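Local coordinates for CurM Sulfotransferase (Moorea producta, PDB 4GBM), which probably transfers a sulfuryl group from PAPS to a polyketide intermediate of curacin biosynthesis, activating a hydroxyl group and leaving PAP, at residues V163-R175 with L282-L295. The protein carries 2 engineered substitutions. Sequence-based numbering, arbitrary orientation.
Sequences VRHPYSVIESFVR and LADKWKTIQLPYPL. With A3P (adenosine-3'-5'-diphosphate), chain G.
His-165 and Trp-286 form an offset stack. The imidazole and the five-membered ring of the indole lie 4.2 Å apart between centroids, with planes 7° from parallel. Trp-286 CB also sits over the imidazole face, a CH-pi contact 3.4 Å from the ring centroid. Trp-286 CG lies between the backbone N and the carbonyl carbon (chi1 62°), which sets the indole flat over the imidazole face. His-165 ND1 accepts from Tyr-167 N, which lies in the ring plane, and N-caps helix 166-175. NE2 bonds to Glu-309 O. Replacing His-165 by an alanine is likely to leave Tyr-167 N without its cap, Glu-309 O without its partner and one indole face without its stacked ring.

Apolar packing follows along the helix. The Tyr-167 ring touches Leu-295 CD1 through CE1 and Leu-291 CD1 through CD1. Trp-286 O lies near its edge. Ile-289 crosses Glu-171 at about a right angle, CD1 3.7 Å from Glu-171 CB. Ile-170 touches Leu-291 CD2 through CG2 and Leu-295 CD2 through CD1, the latter at 3.5 Å.

The polar contacts gather near the nucleotide. Extended Arg-164 gives NH2 to Leu-282 O at 3.1 Å, from above the carbonyl plane, and NH1 to A3P O2'. One water joins Arg-164 NE, Ser-168 OG and Ala-283 O. Another links Arg-164 NH2 and Lys-285 NZ to A3P O3P. Glu-171 holds Arg-175 side-on through NE and NH1. NH1 and NH2 also bond to the 3'-phosphate; the Glu-171 grip probably helps fix the guanidinium there. Ser-172 OG bonds O1P at 2.6 Å.

The helix follows strand 158-163 of the parallel sheet. Arg-164 just before it, and Ser-172 and Arg-175 on it, form part of the 3'-phosphonucleotide site characteristic of PAPS-dependent sulfotransferases, to which segment 282-295 adds Leu-282.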
loop_
_atom_site.group_PDB
_atom_site.type_symbol
_atom_site.label_atom_id
_atom_site.label_comp_id
_atom_site.label_asym_id
_atom_site.label_seq_id
_atom_site.Cartn_x
_atom_site.Cartn_y
_atom_site.Cartn_z
ATOM N N VAL A 163 4.586 -8.295 -4.464
ATOM C CA VAL A 163 3.803 -9.467 -4.865
ATOM C C VAL A 163 3.829 -10.546 -3.784
ATOM O O VAL A 163 4.809 -10.674 -3.049
ATOM C CB VAL A 163 4.278 -10.070 -6.225
ATOM C CG1 VAL A 163 4.099 -9.081 -7.358
ATOM C CG2 VAL A 163 5.725 -10.541 -6.168
ATOM N N ARG A 164 2.735 -11.298 -3.682
ATOM C CA ARG A 164 2.658 -12.445 -2.779
ATOM C C ARG A 164 1.977 -13.601 -3.507
ATOM O O ARG A 164 1.169 -13.379 -4.402
ATOM C CB ARG A 164 1.909 -12.073 -1.493
ATOM C CG ARG A 164 1.945 -13.177 -0.439
ATOM C CD ARG A 164 1.294 -12.735 0.840
ATOM N NE ARG A 164 1.467 -13.753 1.874
ATOM C CZ ARG A 164 0.896 -13.694 3.070
ATOM N NH1 ARG A 164 0.077 -12.690 3.361
ATOM N NH2 ARG A 164 1.129 -14.644 3.968
ATOM N N HIS A 165 2.318 -14.832 -3.123
ATOM C CA HIS A 165 1.753 -16.015 -3.745
ATOM C C HIS A 165 0.224 -15.944 -3.729
ATOM O O HIS A 165 -0.368 -15.591 -2.704
ATOM C CB HIS A 165 2.215 -17.263 -2.995
ATOM C CG HIS A 165 1.992 -18.538 -3.747
ATOM N ND1 HIS A 165 0.745 -19.115 -3.895
ATOM C CD2 HIS A 165 2.864 -19.355 -4.383
ATOM C CE1 HIS A 165 0.860 -20.223 -4.605
ATOM N NE2 HIS A 165 2.135 -20.394 -4.910
ATOM N N PRO A 166 -0.420 -16.292 -4.851
ATOM C CA PRO A 166 -1.881 -16.188 -4.893
ATOM C C PRO A 166 -2.609 -17.042 -3.836
ATOM O O PRO A 166 -3.654 -16.625 -3.337
ATOM C CB PRO A 166 -2.231 -16.660 -6.319
ATOM C CG PRO A 166 -1.042 -17.479 -6.747
ATOM C CD PRO A 166 0.133 -16.782 -6.129
ATOM N N TYR A 167 -2.076 -18.216 -3.494
ATOM C CA TYR A 167 -2.741 -19.065 -2.489
ATOM C C TYR A 167 -2.814 -18.334 -1.150
ATOM O O TYR A 167 -3.841 -18.365 -0.463
ATOM C CB TYR A 167 -1.997 -20.382 -2.281
ATOM C CG TYR A 167 -2.085 -21.420 -3.376
ATOM C CD1 TYR A 167 -2.670 -21.147 -4.622
ATOM C CD2 TYR A 167 -1.537 -22.687 -3.169
ATOM C CE1 TYR A 167 -2.716 -22.124 -5.620
ATOM C CE2 TYR A 167 -1.574 -23.662 -4.159
ATOM C CZ TYR A 167 -2.166 -23.374 -5.377
ATOM O OH TYR A 167 -2.201 -24.344 -6.347
ATOM N N SER A 168 -1.715 -17.673 -0.784
ATOM C CA SER A 168 -1.625 -16.958 0.486
ATOM C C SER A 168 -2.581 -15.774 0.506
ATOM O O SER A 168 -3.272 -15.542 1.505
ATOM C CB SER A 168 -0.191 -16.488 0.725
ATOM O OG SER A 168 0.710 -17.581 0.692
ATOM N N VAL A 169 -2.613 -15.023 -0.594
ATOM C CA VAL A 169 -3.497 -13.868 -0.687
ATOM C C VAL A 169 -4.957 -14.304 -0.636
ATOM O O VAL A 169 -5.755 -13.704 0.078
ATOM C CB VAL A 169 -3.216 -13.044 -1.956
ATOM C CG1 VAL A 169 -4.312 -11.996 -2.185
ATOM C CG2 VAL A 169 -1.855 -12.359 -1.829
ATOM N N ILE A 170 -5.289 -15.365 -1.367
ATOM C CA ILE A 170 -6.675 -15.843 -1.420
ATOM C C ILE A 170 -7.158 -16.324 -0.046
ATOM O O ILE A 170 -8.242 -15.933 0.404
ATOM C CB ILE A 170 -6.873 -16.912 -2.512
ATOM C CG1 ILE A 170 -6.751 -16.262 -3.891
ATOM C CG2 ILE A 170 -8.253 -17.574 -2.380
ATOM C CD1 ILE A 170 -6.490 -17.254 -5.018
ATOM N N GLU A 171 -6.342 -17.135 0.629
ATOM C CA GLU A 171 -6.704 -17.645 1.952
ATOM C C GLU A 171 -6.943 -16.490 2.919
ATOM O O GLU A 171 -7.911 -16.502 3.687
ATOM C CB GLU A 171 -5.604 -18.572 2.481
ATOM C CG GLU A 171 -5.927 -19.279 3.799
ATOM C CD GLU A 171 -5.628 -18.442 5.042
ATOM O OE1 GLU A 171 -4.793 -17.525 4.971
ATOM O OE2 GLU A 171 -6.238 -18.711 6.100
ATOM N N SER A 172 -6.074 -15.481 2.860
ATOM C CA SER A 172 -6.176 -14.341 3.758
ATOM C C SER A 172 -7.427 -13.505 3.460
ATOM O O SER A 172 -8.188 -13.168 4.364
ATOM C CB SER A 172 -4.915 -13.474 3.646
ATOM O OG SER A 172 -5.041 -12.305 4.434
ATOM N N PHE A 173 -7.639 -13.182 2.188
ATOM C CA PHE A 173 -8.786 -12.379 1.766
ATOM C C PHE A 173 -10.118 -13.008 2.216
ATOM O O PHE A 173 -10.997 -12.320 2.753
ATOM C CB PHE A 173 -8.726 -12.211 0.244
ATOM C CG PHE A 173 -9.717 -11.225 -0.317
ATOM C CD1 PHE A 173 -11.038 -11.601 -0.542
ATOM C CD2 PHE A 173 -9.316 -9.936 -0.656
ATOM C CE1 PHE A 173 -11.952 -10.707 -1.084
ATOM C CE2 PHE A 173 -10.232 -9.022 -1.209
ATOM C CZ PHE A 173 -11.552 -9.421 -1.420
ATOM N N VAL A 174 -10.245 -14.315 2.018
ATOM C CA VAL A 174 -11.441 -15.062 2.407
ATOM C C VAL A 174 -11.595 -15.106 3.932
ATOM O O VAL A 174 -12.688 -14.860 4.456
ATOM C CB VAL A 174 -11.435 -16.482 1.777
ATOM C CG1 VAL A 174 -12.559 -17.355 2.334
ATOM C CG2 VAL A 174 -11.583 -16.381 0.253
ATOM N N ARG A 175 -10.498 -15.392 4.634
ATOM C CA ARG A 175 -10.495 -15.432 6.104
ATOM C C ARG A 175 -10.944 -14.099 6.710
ATOM O O ARG A 175 -11.672 -14.075 7.722
ATOM C CB ARG A 175 -9.101 -15.819 6.620
ATOM C CG ARG A 175 -8.927 -15.719 8.148
ATOM C CD ARG A 175 -7.691 -16.470 8.679
ATOM N NE ARG A 175 -6.527 -16.365 7.795
ATOM C CZ ARG A 175 -5.769 -15.277 7.664
ATOM N NH1 ARG A 175 -4.751 -15.284 6.811
ATOM N NH2 ARG A 175 -6.036 -14.178 8.372
ATOM N N LEU A 282 5.051 -16.827 7.805
ATOM C CA LEU A 282 3.903 -16.541 6.947
ATOM C C LEU A 282 4.236 -16.662 5.455
ATOM O O LEU A 282 3.332 -16.697 4.612
ATOM C CB LEU A 282 3.334 -15.159 7.274
ATOM C CG LEU A 282 2.368 -15.068 8.469
ATOM C CD1 LEU A 282 2.844 -15.810 9.709
ATOM C CD2 LEU A 282 2.067 -13.608 8.802
ATOM N N ALA A 283 5.524 -16.742 5.131
ATOM C CA ALA A 283 5.947 -16.850 3.725
ATOM C C ALA A 283 5.481 -18.142 3.057
ATOM O O ALA A 283 4.842 -18.100 2.005
ATOM C CB ALA A 283 7.465 -16.722 3.606
ATOM N N ASP A 284 5.795 -19.275 3.682
ATOM C CA ASP A 284 5.643 -20.597 3.056
ATOM C C ASP A 284 4.244 -21.191 3.165
ATOM O O ASP A 284 4.052 -22.367 2.843
ATOM C CB ASP A 284 6.633 -21.597 3.671
ATOM C CG ASP A 284 8.064 -21.407 3.189
ATOM O OD1 ASP A 284 8.311 -20.625 2.250
ATOM O OD2 ASP A 284 8.957 -22.066 3.761
ATOM N N LYS A 285 3.271 -20.399 3.607
ATOM C CA LYS A 285 1.909 -20.907 3.811
ATOM C C LYS A 285 1.311 -21.499 2.543
ATOM O O LYS A 285 0.542 -22.457 2.610
ATOM C CB LYS A 285 1.007 -19.819 4.387
ATOM C CG LYS A 285 1.330 -19.541 5.854
ATOM C CD LYS A 285 0.583 -18.334 6.389
ATOM C CE LYS A 285 -0.863 -18.662 6.717
ATOM N NZ LYS A 285 -1.432 -17.600 7.594
ATOM N N TRP A 286 1.701 -20.952 1.395
ATOM C CA TRP A 286 1.224 -21.439 0.101
ATOM C C TRP A 286 1.571 -22.907 -0.163
ATOM O O TRP A 286 0.916 -23.557 -0.978
ATOM C CB TRP A 286 1.758 -20.566 -1.038
ATOM C CG TRP A 286 3.254 -20.562 -1.154
ATOM C CD1 TRP A 286 4.120 -19.688 -0.547
ATOM C CD2 TRP A 286 4.071 -21.467 -1.916
ATOM N NE1 TRP A 286 5.410 -19.989 -0.887
ATOM C CE2 TRP A 286 5.416 -21.076 -1.721
ATOM C CE3 TRP A 286 3.799 -22.571 -2.741
ATOM C CZ2 TRP A 286 6.489 -21.745 -2.320
ATOM C CZ3 TRP A 286 4.869 -23.236 -3.340
ATOM C CH2 TRP A 286 6.200 -22.822 -3.119
ATOM N N LYS A 287 2.593 -23.425 0.516
ATOM C CA LYS A 287 2.998 -24.815 0.322
ATOM C C LYS A 287 1.965 -25.797 0.862
ATOM O O LYS A 287 1.934 -26.952 0.441
ATOM C CB LYS A 287 4.366 -25.089 0.951
ATOM C CG LYS A 287 5.517 -24.350 0.282
ATOM C CD LYS A 287 6.844 -24.668 0.961
ATOM C CE LYS A 287 7.963 -23.815 0.387
ATOM N NZ LYS A 287 9.255 -24.026 1.105
ATOM N N THR A 288 1.125 -25.339 1.787
ATOM C CA THR A 288 0.159 -26.233 2.436
ATOM C C THR A 288 -1.297 -25.784 2.342
ATOM O O THR A 288 -2.201 -26.573 2.642
ATOM C CB THR A 288 0.507 -26.494 3.924
ATOM O OG1 THR A 288 0.639 -25.247 4.615
ATOM C CG2 THR A 288 1.798 -27.302 4.051
ATOM N N ILE A 289 -1.526 -24.537 1.926
ATOM C CA ILE A 289 -2.880 -24.033 1.748
ATOM C C ILE A 289 -3.616 -24.892 0.719
ATOM O O ILE A 289 -3.096 -25.167 -0.368
ATOM C CB ILE A 289 -2.892 -22.538 1.336
ATOM C CG1 ILE A 289 -2.598 -21.660 2.557
ATOM C CG2 ILE A 289 -4.235 -22.150 0.728
ATOM C CD1 ILE A 289 -2.271 -20.214 2.228
ATOM N N GLN A 290 -4.814 -25.330 1.091
ATOM C CA GLN A 290 -5.676 -26.092 0.199
ATOM C C GLN A 290 -6.910 -25.276 -0.149
ATOM O O GLN A 290 -7.809 -25.106 0.680
ATOM C CB GLN A 290 -6.074 -27.426 0.842
ATOM C CG GLN A 290 -4.899 -28.364 1.080
ATOM C CD GLN A 290 -4.159 -28.714 -0.201
ATOM O OE1 GLN A 290 -4.772 -29.084 -1.207
ATOM N NE2 GLN A 290 -2.834 -28.597 -0.169
ATOM N N LEU A 291 -6.940 -24.747 -1.366
ATOM C CA LEU A 291 -8.101 -24.007 -1.843
ATOM C C LEU A 291 -9.137 -24.995 -2.381
ATOM O O LEU A 291 -8.776 -26.107 -2.777
ATOM C CB LEU A 291 -7.695 -22.988 -2.914
ATOM C CG LEU A 291 -6.682 -21.909 -2.502
ATOM C CD1 LEU A 291 -6.377 -21.023 -3.693
ATOM C CD2 LEU A 291 -7.188 -21.067 -1.340
ATOM N N PRO A 292 -10.428 -24.610 -2.375
ATOM C CA PRO A 292 -11.459 -25.553 -2.838
ATOM C C PRO A 292 -11.374 -25.860 -4.330
ATOM O O PRO A 292 -11.756 -26.949 -4.754
ATOM C CB PRO A 292 -12.773 -24.829 -2.525
ATOM C CG PRO A 292 -12.413 -23.393 -2.435
ATOM C CD PRO A 292 -11.016 -23.350 -1.883
ATOM N N TYR A 293 -10.871 -24.908 -5.111
ATOM C CA TYR A 293 -10.802 -25.044 -6.560
ATOM C C TYR A 293 -9.397 -24.723 -7.066
ATOM O O TYR A 293 -8.730 -23.851 -6.511
ATOM C CB TYR A 293 -11.822 -24.103 -7.228
ATOM C CG TYR A 293 -13.198 -24.134 -6.583
ATOM C CD1 TYR A 293 -14.062 -25.211 -6.784
ATOM C CD2 TYR A 293 -13.626 -23.092 -5.759
ATOM C CE1 TYR A 293 -15.317 -25.251 -6.185
ATOM C CE2 TYR A 293 -14.884 -23.124 -5.154
ATOM C CZ TYR A 293 -15.722 -24.206 -5.371
ATOM O OH TYR A 293 -16.969 -24.247 -4.778
ATOM N N PRO A 294 -8.938 -25.427 -8.121
ATOM C CA PRO A 294 -7.708 -24.995 -8.778
ATOM C C PRO A 294 -7.897 -23.578 -9.316
ATOM O O PRO A 294 -9.016 -23.204 -9.689
ATOM C CB PRO A 294 -7.562 -25.987 -9.939
ATOM C CG PRO A 294 -8.346 -27.190 -9.511
ATOM C CD PRO A 294 -9.520 -26.612 -8.776
ATOM N N LEU A 295 -6.826 -22.789 -9.328
ATOM C CA LEU A 295 -6.914 -21.439 -9.871
ATOM C C LEU A 295 -7.321 -21.514 -11.337
ATOM O O LEU A 295 -6.979 -22.471 -12.041
ATOM C CB LEU A 295 -5.591 -20.686 -9.724
ATOM C CG LEU A 295 -5.059 -20.523 -8.296
ATOM C CD1 LEU A 295 -3.764 -19.759 -8.341
ATOM C CD2 LEU A 295 -6.068 -19.816 -7.419
HETATM P P1 A3P G . -2.990 -12.101 7.376
HETATM O O1P A3P G . -4.440 -12.163 6.968
HETATM O O2P A3P G . -2.776 -11.506 8.745
HETATM O O3P A3P G . -2.251 -13.385 7.121
HETATM P P2 A3P G . -1.609 -6.029 3.736
HETATM O O4P A3P G . -1.137 -5.836 2.330
HETATM O O5P A3P G . -3.099 -6.106 3.916
HETATM O O6P A3P G . -0.934 -5.105 4.713
HETATM O "O5'" A3P G . -1.116 -7.519 4.125
HETATM C "C5'" A3P G . -1.597 -8.121 5.332
HETATM C "C4'" A3P G . -0.779 -9.371 5.542
HETATM O "O4'" A3P G . 0.554 -8.993 5.910
HETATM C "C3'" A3P G . -1.264 -10.197 6.717
HETATM O "O3'" A3P G . -2.366 -11.029 6.324
HETATM C "C2'" A3P G . 0.002 -10.964 7.081
HETATM O "O2'" A3P G . 0.095 -12.181 6.335
HETATM C "C1'" A3P G . 1.144 -10.047 6.659
HETATM N N9 A3P G . 1.815 -9.475 7.854
HETATM C C8 A3P G . 1.343 -8.533 8.697
HETATM N N7 A3P G . 2.226 -8.281 9.700
HETATM C C5 A3P G . 3.287 -9.088 9.491
HETATM C C6 A3P G . 4.586 -9.347 10.157
HETATM N N6 A3P G . 4.925 -8.657 11.274
HETATM N N1 A3P G . 5.403 -10.281 9.601
HETATM C C2 A3P G . 5.076 -10.960 8.478
HETATM N N3 A3P G . 3.914 -10.765 7.821
HETATM C C4 A3P G . 3.017 -9.861 8.277
HETATM O O HOH W 1 3.104 -16.141 1.031
HETATM O O HOH W 2 -1.087 -15.315 5.758
HETATM O O HOH W 3 -4.033 -24.069 -8.484
HETATM O O HOH W 4 -3.943 -18.805 7.943
#